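Local atomic coordinates of plastocyanin (Adiantum capillus-veneris, PDB entry 1KDJ), a protein that carries electrons between the cytochrome b6-f complex and P700 of photosystem I, using a single bound copper ion. Residues I39-P44 and S53-A58. Residues are numbered along the deposited sequence; the frame is centred on the assembly and turned at random.
Sequences IVFDIP and SELKAA
The ring of F41 turns one edge to A58, in the segment 53-58: A58 O lies near the ring plane, 3.4 Å from both CD2 and CE2. No hydrogen bond reaches this carbonyl oxygen, which is buried with the aromatic C-H edge as its close neighbour. A58 CB stands out of the ring plane, 3.9 Å from F41 CD2, and L55 CD2 comes obliquely on that same side, 4.0 Å from F41 CD1, the leucine crossing the phenylalanine side chain at about a right angle. L55 points toward segment 39-44; its CD1, anti to CA (chi2 -178°), extends to P44 and D42 O, leaving CD2 to the F41 ring. In the cupredoxin fold of plastocyanin, this packing seats the short helix against the edge strand 40-41, and Y83 of the adjoining strand 81-86 touches both F41 and L55. L55 CD1 meets the CD corner of the P44 ring at 3.5 Å. I43 and L55 run past each other in opposite directions, bringing I43 CD1 to 3.5 Å from L55 CB; the same methyl brushes K56 CG at the outer margin. Although no hydrogen bond joins the two segments directly, S59 OG bridges them, bonded to both F41 N and L55 O.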
loop_
_atom_site.group_PDB
_atom_site.type_symbol
_atom_site.label_atom_id
_atom_site.label_comp_id
_atom_site.label_asym_id
_atom_site.label_seq_id
_atom_site.Cartn_x
_atom_site.Cartn_y
_atom_site.Cartn_z
ATOM N N ILE A 39 -3.055 0.951 4.009
ATOM C CA ILE A 39 -1.893 0.366 3.340
ATOM C C ILE A 39 -0.709 0.558 4.278
ATOM O O ILE A 39 -0.395 1.707 4.585
ATOM C CB ILE A 39 -1.512 1.088 2.001
ATOM C CG1 ILE A 39 -2.693 1.063 0.995
ATOM C CG2 ILE A 39 -0.246 0.399 1.407
ATOM C CD1 ILE A 39 -3.771 2.174 1.145
ATOM N N VAL A 40 -0.098 -0.539 4.633
ATOM C CA VAL A 40 1.084 -0.565 5.475
ATOM C C VAL A 40 2.090 -1.471 4.796
ATOM O O VAL A 40 1.776 -2.607 4.437
ATOM C CB VAL A 40 0.734 -1.120 6.907
ATOM C CG1 VAL A 40 1.974 -1.198 7.790
ATOM C CG2 VAL A 40 -0.253 -0.191 7.568
ATOM N N PHE A 41 3.343 -0.993 4.687
ATOM C CA PHE A 41 4.418 -1.779 4.104
ATOM C C PHE A 41 5.070 -2.685 5.103
ATOM O O PHE A 41 5.267 -2.278 6.239
ATOM C CB PHE A 41 5.499 -0.858 3.489
ATOM C CG PHE A 41 5.127 -0.391 2.082
ATOM C CD1 PHE A 41 5.443 -1.198 1.003
ATOM C CD2 PHE A 41 4.437 0.774 1.894
ATOM C CE1 PHE A 41 5.054 -0.819 -0.265
ATOM C CE2 PHE A 41 4.052 1.141 0.623
ATOM C CZ PHE A 41 4.357 0.348 -0.453
ATOM N N ASP A 42 5.372 -3.912 4.727
ATOM C CA ASP A 42 6.187 -4.823 5.505
ATOM C C ASP A 42 7.640 -4.352 5.454
ATOM O O ASP A 42 8.115 -3.938 4.392
ATOM C CB ASP A 42 6.195 -6.187 4.928
ATOM C CG ASP A 42 5.617 -7.269 5.801
ATOM O OD1 ASP A 42 5.761 -7.237 7.028
ATOM O OD2 ASP A 42 5.015 -8.167 5.228
ATOM N N ILE A 43 8.407 -4.409 6.534
ATOM C CA ILE A 43 9.807 -3.972 6.482
ATOM C C ILE A 43 10.605 -5.252 6.309
ATOM O O ILE A 43 10.458 -6.124 7.162
ATOM C CB ILE A 43 10.261 -3.279 7.789
ATOM C CG1 ILE A 43 9.319 -2.152 8.203
ATOM C CG2 ILE A 43 11.693 -2.781 7.568
ATOM C CD1 ILE A 43 9.164 -1.011 7.211
ATOM N N PRO A 44 11.414 -5.479 5.262
ATOM C CA PRO A 44 12.162 -6.709 5.091
ATOM C C PRO A 44 13.165 -6.872 6.236
ATOM O O PRO A 44 13.711 -5.909 6.798
ATOM C CB PRO A 44 12.793 -6.563 3.734
ATOM C CG PRO A 44 11.988 -5.479 3.051
ATOM C CD PRO A 44 11.724 -4.533 4.206
ATOM N N SER A 53 13.175 3.358 6.971
ATOM C CA SER A 53 12.533 4.644 7.128
ATOM C C SER A 53 11.677 5.021 5.949
ATOM O O SER A 53 10.619 5.628 6.134
ATOM C CB SER A 53 13.564 5.742 7.358
ATOM O OG SER A 53 14.343 5.433 8.523
ATOM N N GLU A 54 12.081 4.657 4.731
ATOM C CA GLU A 54 11.266 4.999 3.574
ATOM C C GLU A 54 9.935 4.289 3.597
ATOM O O GLU A 54 8.923 4.890 3.281
ATOM C CB GLU A 54 11.846 4.580 2.262
ATOM C CG GLU A 54 12.986 5.325 1.675
ATOM C CD GLU A 54 13.197 4.709 0.315
ATOM O OE1 GLU A 54 13.623 3.563 0.228
ATOM O OE2 GLU A 54 12.886 5.394 -0.635
ATOM N N LEU A 55 9.986 3.010 3.929
ATOM C CA LEU A 55 8.810 2.160 3.977
ATOM C C LEU A 55 7.851 2.619 5.077
ATOM O O LEU A 55 6.628 2.711 4.838
ATOM C CB LEU A 55 9.276 0.745 4.183
ATOM C CG LEU A 55 10.049 0.049 3.036
ATOM C CD1 LEU A 55 10.382 -1.360 3.425
ATOM C CD2 LEU A 55 9.188 0.018 1.760
ATOM N N LYS A 56 8.371 3.000 6.265
ATOM C CA LYS A 56 7.512 3.568 7.320
ATOM C C LYS A 56 6.857 4.856 6.842
ATOM O O LYS A 56 5.653 5.048 7.042
ATOM C CB LYS A 56 8.298 3.885 8.614
ATOM C CG LYS A 56 8.683 2.523 9.077
ATOM C CD LYS A 56 9.323 2.486 10.436
ATOM C CE LYS A 56 8.394 1.640 11.308
ATOM N NZ LYS A 56 7.131 2.332 11.545
ATOM N N ALA A 57 7.585 5.733 6.141
ATOM C CA ALA A 57 7.019 6.960 5.619
ATOM C C ALA A 57 6.001 6.713 4.507
ATOM O O ALA A 57 5.177 7.556 4.195
ATOM C CB ALA A 57 8.090 7.828 5.033
ATOM N N ALA A 58 6.071 5.547 3.908
ATOM C CA ALA A 58 5.180 5.202 2.819
ATOM C C ALA A 58 4.001 4.396 3.367
ATOM O O ALA A 58 3.217 3.850 2.583
ATOM C CB ALA A 58 5.940 4.350 1.775
#